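PDB 7A1I: BILBO1_N domain-containing protein from Trypanosoma brucei equiperdum, which is of unknown function but carries an N-terminal domain with a ubiquitin-like fold, related to that of the trypanosome cytoskeletal protein BILBO1. Local coordinates for residues A[56-64]-A[84-92]; A[38-46]-A[103-111]. One frame throughout, in Å; residues are numbered along the deposited sequence.

Contact 1. Residues A[56-64]-A[84-92]; sequences FAVNSAVVF and SQVYLFQPD. With NA (sodium ion), chain E; NA (sodium ion), chain F.
F56 begins the contact with ring atoms CD1, CE1 and CZ, which reach the side chains of Q90 and L88. Its CE1 lies 3.4 Å from Q90 CD, and the ring and amide planes are inclined 51° to each other; the amide nitrogen of Q90 is directed elsewhere, to the carbonyl of D13. L88 CD1 approaches the edge of the same ring. A57 offers its carbonyl to the aliphatic part of Q90 and to P91 CD, while V58 CG2 presses on L88 CD1 at 3.5 Å. At N59 the backbone N donates to F89 O (3.1 Å), whereas the next hydrogen bond runs from F89 N back to S60 O (2.8 Å). Two residues thus face F89, consistent with a classic beta bulge where regular pairing begins. A61 then sets its methyl against L88 CD2. V62 and Y87 form a hydrogen-bonded pair joined by two nearly straight backbone bonds. With CG1 anti to the carbonyl carbon (chi1 -70°), V62 leaves CG2 between backbone N and carbonyl carbon, alongside Y87 CB at 3.7 Å and near F89 CE2. On this face Y87 CD1 sits over the F89 ring, offset toward its rim, and apolar side chains of another protein chain pack on V62, Y87 and F89. V63 turns to the opposite face, with CG2 near V86 CG2 and S84 CB. At F64 the N bonds to Q85 O (2.9 Å), a water links F64 O to Q85 N, and F64 O also binds a sodium ion at 2.9 Å. The result is the antiparallel pairing of strands 60-65 and 84-89 in the mixed sheet of a ubiquitin-like beta-grasp fold, where strand 84-89 is also parallel to strand 6-14.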
loop_
_atom_site.group_PDB
_atom_site.type_symbol
_atom_site.label_atom_id
_atom_site.label_comp_id
_atom_site.label_asym_id
_atom_site.label_seq_id
_atom_site.Cartn_x
_atom_site.Cartn_y
_atom_site.Cartn_z
ATOM N N PHE A 56 -10.134 8.219 0.096
ATOM C CA PHE A 56 -8.987 7.528 0.664
ATOM C C PHE A 56 -7.868 8.518 0.967
ATOM O O PHE A 56 -7.546 9.379 0.142
ATOM C CB PHE A 56 -8.475 6.439 -0.287
ATOM C CG PHE A 56 -7.203 5.805 0.182
ATOM C CD1 PHE A 56 -7.232 4.708 1.042
ATOM C CD2 PHE A 56 -5.969 6.316 -0.221
ATOM C CE1 PHE A 56 -6.052 4.139 1.495
ATOM C CE2 PHE A 56 -4.799 5.754 0.217
ATOM C CZ PHE A 56 -4.834 4.658 1.080
ATOM N N ALA A 57 -7.243 8.373 2.134
ATOM C CA ALA A 57 -6.043 9.148 2.434
ATOM C C ALA A 57 -5.135 8.357 3.367
ATOM O O ALA A 57 -5.592 7.512 4.145
ATOM C CB ALA A 57 -6.379 10.504 3.063
ATOM N N VAL A 58 -3.838 8.646 3.291
ATOM C CA VAL A 58 -2.837 8.013 4.145
ATOM C C VAL A 58 -2.528 8.929 5.316
ATOM O O VAL A 58 -2.218 10.115 5.119
ATOM C CB VAL A 58 -1.555 7.693 3.356
ATOM C CG1 VAL A 58 -0.488 7.096 4.276
ATOM C CG2 VAL A 58 -1.864 6.745 2.224
ATOM N N ASN A 59 -2.608 8.398 6.546
ATOM C CA ASN A 59 -2.059 9.146 7.671
ATOM C C ASN A 59 -0.856 8.466 8.325
ATOM O O ASN A 59 -0.211 9.090 9.179
ATOM C CB ASN A 59 -3.152 9.497 8.714
ATOM C CG ASN A 59 -3.669 8.305 9.495
ATOM O OD1 ASN A 59 -3.583 7.162 9.062
ATOM N ND2 ASN A 59 -4.251 8.589 10.657
ATOM N N SER A 60 -0.498 7.251 7.901
ATOM C CA SER A 60 0.713 6.566 8.357
ATOM C C SER A 60 1.064 5.452 7.372
ATOM O O SER A 60 0.179 4.866 6.757
ATOM C CB SER A 60 0.513 5.983 9.765
ATOM O OG SER A 60 1.700 5.358 10.215
ATOM N N ALA A 61 2.363 5.187 7.180
ATOM C CA ALA A 61 2.801 4.128 6.266
ATOM C C ALA A 61 3.861 3.226 6.896
ATOM O O ALA A 61 4.734 3.711 7.621
ATOM C CB ALA A 61 3.343 4.723 4.958
ATOM N N VAL A 62 3.798 1.914 6.614
ATOM C CA VAL A 62 4.820 0.977 7.078
ATOM C C VAL A 62 5.262 0.088 5.924
ATOM O O VAL A 62 4.561 -0.081 4.928
ATOM C CB VAL A 62 4.349 0.100 8.269
ATOM C CG1 VAL A 62 4.215 0.933 9.528
ATOM C CG2 VAL A 62 3.041 -0.639 7.924
ATOM N N VAL A 63 6.454 -0.484 6.062
ATOM C CA VAL A 63 6.996 -1.379 5.049
ATOM C C VAL A 63 7.516 -2.623 5.751
ATOM O O VAL A 63 8.104 -2.538 6.836
ATOM C CB VAL A 63 8.084 -0.707 4.181
ATOM C CG1 VAL A 63 9.260 -0.167 5.042
ATOM C CG2 VAL A 63 8.594 -1.670 3.108
ATOM N N PHE A 64 7.257 -3.785 5.158
ATOM C CA PHE A 64 7.650 -5.034 5.795
ATOM C C PHE A 64 9.133 -5.302 5.568
ATOM O O PHE A 64 9.613 -5.266 4.433
ATOM C CB PHE A 64 6.813 -6.207 5.285
ATOM C CG PHE A 64 7.046 -7.481 6.055
ATOM C CD1 PHE A 64 7.709 -8.553 5.477
ATOM C CD2 PHE A 64 6.602 -7.597 7.364
ATOM C CE1 PHE A 64 7.915 -9.728 6.192
ATOM C CE2 PHE A 64 6.814 -8.760 8.091
ATOM C CZ PHE A 64 7.467 -9.828 7.502
ATOM N N SER A 84 9.074 -5.166 -2.219
ATOM C CA SER A 84 8.647 -4.671 -0.922
ATOM C C SER A 84 7.126 -4.678 -0.813
ATOM O O SER A 84 6.403 -4.512 -1.801
ATOM C CB SER A 84 9.187 -3.260 -0.676
ATOM O OG SER A 84 10.572 -3.296 -0.356
ATOM N N GLN A 85 6.640 -4.890 0.409
ATOM C CA GLN A 85 5.217 -4.805 0.718
ATOM C C GLN A 85 5.019 -3.608 1.640
ATOM O O GLN A 85 5.574 -3.565 2.747
ATOM C CB GLN A 85 4.684 -6.084 1.379
ATOM C CG GLN A 85 3.209 -5.992 1.742
ATOM C CD GLN A 85 2.285 -6.042 0.504
ATOM O OE1 GLN A 85 2.305 -7.008 -0.258
ATOM N NE2 GLN A 85 1.508 -4.988 0.299
ATOM N N VAL A 86 4.245 -2.653 1.178
ATOM C CA VAL A 86 3.872 -1.476 1.948
ATOM C C VAL A 86 2.449 -1.632 2.454
ATOM O O VAL A 86 1.597 -2.257 1.795
ATOM C CB VAL A 86 4.024 -0.214 1.076
ATOM C CG1 VAL A 86 3.427 1.009 1.767
ATOM C CG2 VAL A 86 5.521 0.032 0.811
ATOM N N TYR A 87 2.185 -1.068 3.637
ATOM C CA TYR A 87 0.833 -0.989 4.177
ATOM C C TYR A 87 0.540 0.452 4.561
ATOM O O TYR A 87 1.334 1.083 5.267
ATOM C CB TYR A 87 0.634 -1.902 5.403
ATOM C CG TYR A 87 -0.818 -2.049 5.793
ATOM C CD1 TYR A 87 -1.370 -1.300 6.838
ATOM C CD2 TYR A 87 -1.642 -2.955 5.127
ATOM C CE1 TYR A 87 -2.716 -1.450 7.194
ATOM C CE2 TYR A 87 -2.987 -3.100 5.469
ATOM C CZ TYR A 87 -3.516 -2.349 6.488
ATOM O OH TYR A 87 -4.843 -2.516 6.834
ATOM N N LEU A 88 -0.620 0.951 4.125
ATOM C CA LEU A 88 -1.053 2.321 4.372
ATOM C C LEU A 88 -2.180 2.330 5.396
ATOM O O LEU A 88 -3.204 1.652 5.210
ATOM C CB LEU A 88 -1.507 3.000 3.078
ATOM C CG LEU A 88 -0.449 3.002 1.974
ATOM C CD1 LEU A 88 -0.968 3.690 0.705
ATOM C CD2 LEU A 88 0.857 3.653 2.466
ATOM N N PHE A 89 -1.961 3.037 6.500
ATOM C CA PHE A 89 -3.011 3.295 7.471
ATOM C C PHE A 89 -3.824 4.505 7.032
ATOM O O PHE A 89 -3.314 5.411 6.363
ATOM C CB PHE A 89 -2.416 3.524 8.863
ATOM C CG PHE A 89 -1.758 2.313 9.434
ATOM C CD1 PHE A 89 -2.527 1.233 9.865
ATOM C CD2 PHE A 89 -0.371 2.237 9.536
ATOM C CE1 PHE A 89 -1.933 0.101 10.384
ATOM C CE2 PHE A 89 0.233 1.108 10.070
ATOM C CZ PHE A 89 -0.556 0.030 10.493
ATOM N N GLN A 90 -5.107 4.507 7.397
ATOM C CA GLN A 90 -6.004 5.604 7.071
ATOM C C GLN A 90 -6.571 6.244 8.331
ATOM O O GLN A 90 -6.674 5.596 9.376
ATOM C CB GLN A 90 -7.176 5.129 6.200
ATOM C CG GLN A 90 -6.796 4.425 4.919
ATOM C CD GLN A 90 -8.005 3.753 4.289
ATOM O OE1 GLN A 90 -8.992 4.419 3.972
ATOM N NE2 GLN A 90 -7.945 2.433 4.122
ATOM N N PRO A 91 -6.982 7.505 8.260
ATOM C CA PRO A 91 -7.768 8.083 9.354
ATOM C C PRO A 91 -9.201 7.560 9.322
ATOM O O PRO A 91 -9.677 7.059 8.304
ATOM C CB PRO A 91 -7.719 9.584 9.059
ATOM C CG PRO A 91 -7.616 9.650 7.560
ATOM C CD PRO A 91 -6.757 8.476 7.167
ATOM N N ASP A 92 -9.878 7.675 10.472
ATOM C CA ASP A 92 -11.293 7.287 10.611
ATOM C C ASP A 92 -11.537 5.827 10.205
ATOM O O ASP A 92 -12.574 5.491 9.628
ATOM C CB ASP A 92 -12.199 8.223 9.795
ATOM C CG ASP A 92 -12.280 9.630 10.376
ATOM O OD1 ASP A 92 -12.677 9.756 11.555
ATOM O OD2 ASP A 92 -11.892 10.602 9.668
HETATM NA NA NA E . -4.930 5.334 11.763
HETATM NA NA NA F . 11.842 -4.670 2.643
HETATM O O HOH W 1 -9.342 6.824 4.140
HETATM O O HOH W 2 8.588 -5.819 2.079
HETATM O O HOH W 3 -2.784 5.697 11.566
#

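Contact 2. Residues A[38-46]-A[103-111]; sequences YSTTAFNNY and PYEGEPLLS
N45 reaches from the helix to the main chain of L109 and S111, holding the end of the modelled chain through a single amide. Its CB stands 3.7 Å from L109 O and also approaches L109 CD2. With CG anti to its own carbonyl carbon (chi1 -79°), the next atom comes near both L109 O and S111 O. At the tip, ND2 donates to L109 O at 2.8 Å and to S111 O at the same distance. Both bonds are almost straight, and both acceptors lie in the amide plane, so both N-H bonds of ND2 are used, which fixes the amide in rotation. Seen from L109 O, the donor stands above the carbonyl plane.

Side-chain packing flanks this grip. L109 sets its CB against A42 CB (3.8 Å) and sends CD1 toward Y46 CB. L110 CD2 meets the carbonyl oxygen of Y38 and the A42 methyl, while its CD1 lies over one face of the Y38 ring. T41 contributes CG2, 3.6 Å from S111 O. Farther along the helix, the Y46 ring comes within 4.3 Å of Y104 CE2 through its CE2.

In this ubiquitin-like beta-grasp fold, the chain after edge strand 104-105 makes a 3-10 turn at 107-109 and folds against the flank of helix 32-50.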
loop_
_atom_site.group_PDB
_atom_site.type_symbol
_atom_site.label_atom_id
_atom_site.label_comp_id
_atom_site.label_asym_id
_atom_site.label_seq_id
_atom_site.Cartn_x
_atom_site.Cartn_y
_atom_site.Cartn_z
ATOM N N TYR A 38 0.852 7.973 -6.002
ATOM C CA TYR A 38 0.283 6.938 -6.871
ATOM C C TYR A 38 -0.727 6.079 -6.110
ATOM O O TYR A 38 -1.816 5.776 -6.625
ATOM C CB TYR A 38 1.389 6.046 -7.444
ATOM C CG TYR A 38 2.228 6.653 -8.554
ATOM C CD1 TYR A 38 3.339 5.982 -9.046
ATOM C CD2 TYR A 38 1.919 7.892 -9.098
ATOM C CE1 TYR A 38 4.116 6.523 -10.061
ATOM C CE2 TYR A 38 2.689 8.443 -10.112
ATOM C CZ TYR A 38 3.786 7.754 -10.590
ATOM O OH TYR A 38 4.551 8.301 -11.593
ATOM N N SER A 39 -0.373 5.673 -4.882
ATOM C CA SER A 39 -1.254 4.856 -4.066
ATOM C C SER A 39 -2.543 5.587 -3.727
ATOM O O SER A 39 -3.622 4.988 -3.720
ATOM C CB SER A 39 -0.532 4.452 -2.771
ATOM O OG SER A 39 0.592 3.635 -3.043
ATOM N N THR A 40 -2.445 6.875 -3.400
ATOM C CA THR A 40 -3.634 7.638 -3.053
ATOM C C THR A 40 -4.572 7.762 -4.250
ATOM O O THR A 40 -5.793 7.559 -4.121
ATOM C CB THR A 40 -3.223 9.001 -2.511
ATOM O OG1 THR A 40 -2.572 8.817 -1.240
ATOM C CG2 THR A 40 -4.433 9.928 -2.372
ATOM N N THR A 41 -4.016 8.046 -5.432
ATOM C CA THR A 41 -4.845 8.094 -6.640
ATOM C C THR A 41 -5.514 6.744 -6.902
ATOM O O THR A 41 -6.725 6.678 -7.177
ATOM C CB THR A 41 -4.005 8.493 -7.852
ATOM O OG1 THR A 41 -3.422 9.778 -7.624
ATOM C CG2 THR A 41 -4.891 8.577 -9.100
ATOM N N ALA A 42 -4.729 5.659 -6.818
ATOM C CA ALA A 42 -5.220 4.327 -7.156
ATOM C C ALA A 42 -6.301 3.868 -6.193
ATOM O O ALA A 42 -7.303 3.285 -6.617
ATOM C CB ALA A 42 -4.070 3.320 -7.170
ATOM N N PHE A 43 -6.123 4.110 -4.898
ATOM C CA PHE A 43 -7.119 3.641 -3.946
ATOM C C PHE A 43 -8.351 4.531 -3.928
ATOM O O PHE A 43 -9.455 4.036 -3.672
ATOM C CB PHE A 43 -6.526 3.534 -2.543
ATOM C CG PHE A 43 -5.660 2.328 -2.352
ATOM C CD1 PHE A 43 -4.366 2.464 -1.860
ATOM C CD2 PHE A 43 -6.130 1.066 -2.671
ATOM C CE1 PHE A 43 -3.557 1.355 -1.691
ATOM C CE2 PHE A 43 -5.332 -0.048 -2.499
ATOM C CZ PHE A 43 -4.037 0.095 -2.011
ATOM N N ASN A 44 -8.218 5.825 -4.221
ATOM C CA ASN A 44 -9.433 6.607 -4.397
ATOM C C ASN A 44 -10.248 6.090 -5.581
ATOM O O ASN A 44 -11.474 5.960 -5.486
ATOM C CB ASN A 44 -9.092 8.081 -4.561
ATOM C CG ASN A 44 -9.042 8.811 -3.239
ATOM O OD1 ASN A 44 -10.072 9.038 -2.618
ATOM N ND2 ASN A 44 -7.832 9.194 -2.803
ATOM N N ASN A 45 -9.586 5.751 -6.694
ATOM C CA ASN A 45 -10.329 5.169 -7.815
ATOM C C ASN A 45 -10.894 3.797 -7.462
ATOM O O ASN A 45 -11.992 3.431 -7.907
ATOM C CB ASN A 45 -9.441 5.068 -9.051
ATOM C CG ASN A 45 -9.305 6.392 -9.774
ATOM O OD1 ASN A 45 -10.208 7.227 -9.726
ATOM N ND2 ASN A 45 -8.168 6.599 -10.433
ATOM N N TYR A 46 -10.156 3.012 -6.678
ATOM C CA TYR A 46 -10.682 1.720 -6.250
ATOM C C TYR A 46 -11.942 1.890 -5.404
ATOM O O TYR A 46 -12.987 1.298 -5.706
ATOM C CB TYR A 46 -9.602 0.948 -5.488
ATOM C CG TYR A 46 -10.043 -0.443 -5.085
ATOM C CD1 TYR A 46 -10.503 -0.703 -3.790
ATOM C CD2 TYR A 46 -10.011 -1.489 -5.989
ATOM C CE1 TYR A 46 -10.931 -1.987 -3.426
ATOM C CE2 TYR A 46 -10.428 -2.771 -5.628
ATOM C CZ TYR A 46 -10.869 -3.009 -4.338
ATOM O OH TYR A 46 -11.278 -4.276 -3.985
ATOM N N PRO A 103 -1.693 -9.263 -5.076
ATOM C CA PRO A 103 -2.042 -7.931 -5.569
ATOM C C PRO A 103 -2.751 -7.972 -6.919
ATOM O O PRO A 103 -2.473 -8.813 -7.774
ATOM C CB PRO A 103 -0.678 -7.249 -5.705
ATOM C CG PRO A 103 0.260 -8.393 -6.039
ATOM C CD PRO A 103 -0.252 -9.554 -5.224
ATOM N N TYR A 104 -3.656 -7.015 -7.107
ATOM C CA TYR A 104 -4.045 -6.618 -8.452
ATOM C C TYR A 104 -2.951 -5.732 -9.047
ATOM O O TYR A 104 -2.102 -5.192 -8.335
ATOM C CB TYR A 104 -5.335 -5.809 -8.440
ATOM C CG TYR A 104 -6.538 -6.463 -7.806
ATOM C CD1 TYR A 104 -7.058 -7.656 -8.303
ATOM C CD2 TYR A 104 -7.150 -5.890 -6.702
ATOM C CE1 TYR A 104 -8.167 -8.244 -7.729
ATOM C CE2 TYR A 104 -8.254 -6.471 -6.120
ATOM C CZ TYR A 104 -8.760 -7.647 -6.641
ATOM O OH TYR A 104 -9.858 -8.240 -6.057
ATOM N N GLU A 105 -3.011 -5.532 -10.362
ATOM C CA GLU A 105 -2.191 -4.515 -10.999
ATOM C C GLU A 105 -2.716 -3.127 -10.644
ATOM O O GLU A 105 -3.896 -2.834 -10.828
ATOM C CB GLU A 105 -2.193 -4.715 -12.511
ATOM C CG GLU A 105 -1.562 -6.025 -12.950
ATOM C CD GLU A 105 -0.077 -6.105 -12.668
ATOM O OE1 GLU A 105 0.574 -5.045 -12.495
ATOM O OE2 GLU A 105 0.438 -7.244 -12.586
ATOM N N GLY A 106 -1.827 -2.251 -10.157
ATOM C CA GLY A 106 -2.274 -0.929 -9.740
ATOM C C GLY A 106 -2.391 0.085 -10.861
ATOM O O GLY A 106 -3.169 1.037 -10.739
ATOM N N GLU A 107 -1.665 -0.118 -11.960
ATOM C CA GLU A 107 -1.626 0.884 -13.024
ATOM C C GLU A 107 -2.979 1.197 -13.655
ATOM O O GLU A 107 -3.215 2.380 -13.958
ATOM C CB GLU A 107 -0.626 0.454 -14.105
ATOM C CG GLU A 107 -0.004 1.614 -14.891
ATOM C CD GLU A 107 -0.930 2.192 -15.956
ATOM O OE1 GLU A 107 -0.820 3.407 -16.263
ATOM O OE2 GLU A 107 -1.770 1.428 -16.491
ATOM N N PRO A 108 -3.893 0.237 -13.893
ATOM C CA PRO A 108 -5.187 0.624 -14.483
ATOM C C PRO A 108 -5.952 1.603 -13.619
ATOM O O PRO A 108 -6.772 2.370 -14.138
ATOM C CB PRO A 108 -5.922 -0.716 -14.636
ATOM C CG PRO A 108 -4.820 -1.718 -14.766
ATOM C CD PRO A 108 -3.725 -1.229 -13.868
ATOM N N LEU A 109 -5.692 1.602 -12.306
ATOM C CA LEU A 109 -6.306 2.516 -11.355
ATOM C C LEU A 109 -5.658 3.903 -11.345
ATOM O O LEU A 109 -6.112 4.772 -10.595
ATOM C CB LEU A 109 -6.218 1.915 -9.950
ATOM C CG LEU A 109 -7.082 0.691 -9.709
ATOM C CD1 LEU A 109 -6.776 0.036 -8.362
ATOM C CD2 LEU A 109 -8.556 1.056 -9.840
ATOM N N LEU A 110 -4.582 4.121 -12.096
ATOM C CA LEU A 110 -3.928 5.432 -12.126
ATOM C C LEU A 110 -4.586 6.293 -13.195
ATOM O O LEU A 110 -4.241 6.225 -14.376
ATOM C CB LEU A 110 -2.436 5.288 -12.363
ATOM C CG LEU A 110 -1.707 4.563 -11.241
ATOM C CD1 LEU A 110 -0.231 4.485 -11.613
ATOM C CD2 LEU A 110 -1.914 5.247 -9.890
ATOM N N SER A 111 -5.543 7.118 -12.779
ATOM C CA SER A 111 -6.223 8.034 -13.696
ATOM C C SER A 111 -7.026 9.087 -12.929
ATOM O O SER A 111 -7.360 8.895 -11.749
ATOM C CB SER A 111 -7.144 7.271 -14.658
ATOM O OG SER A 111 -8.321 6.810 -14.015
#

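From the N terminus, strands 6-14 and 17-25 lead into helix 32-50, where contact 2 takes its first partner; its second comes only after strand 84-89, so it closes a loop holding most of the remaining domain. Contact 1 is nested within that loop; the loop it closes carries strand 70-73, which follows 60-65 in the chain and flanks it at the sheet's edge. The two meet where helix and sheet face each other: N44 OD1 probably accepts a hydrogen bond from F56 N, F56 packs on F43 and T40, and L88 CD1 touches S39 CB. Contact 1 thus unites two strands of the sheet, while contact 2 brings the terminal segment beyond strand 104-105 to helix 32-50.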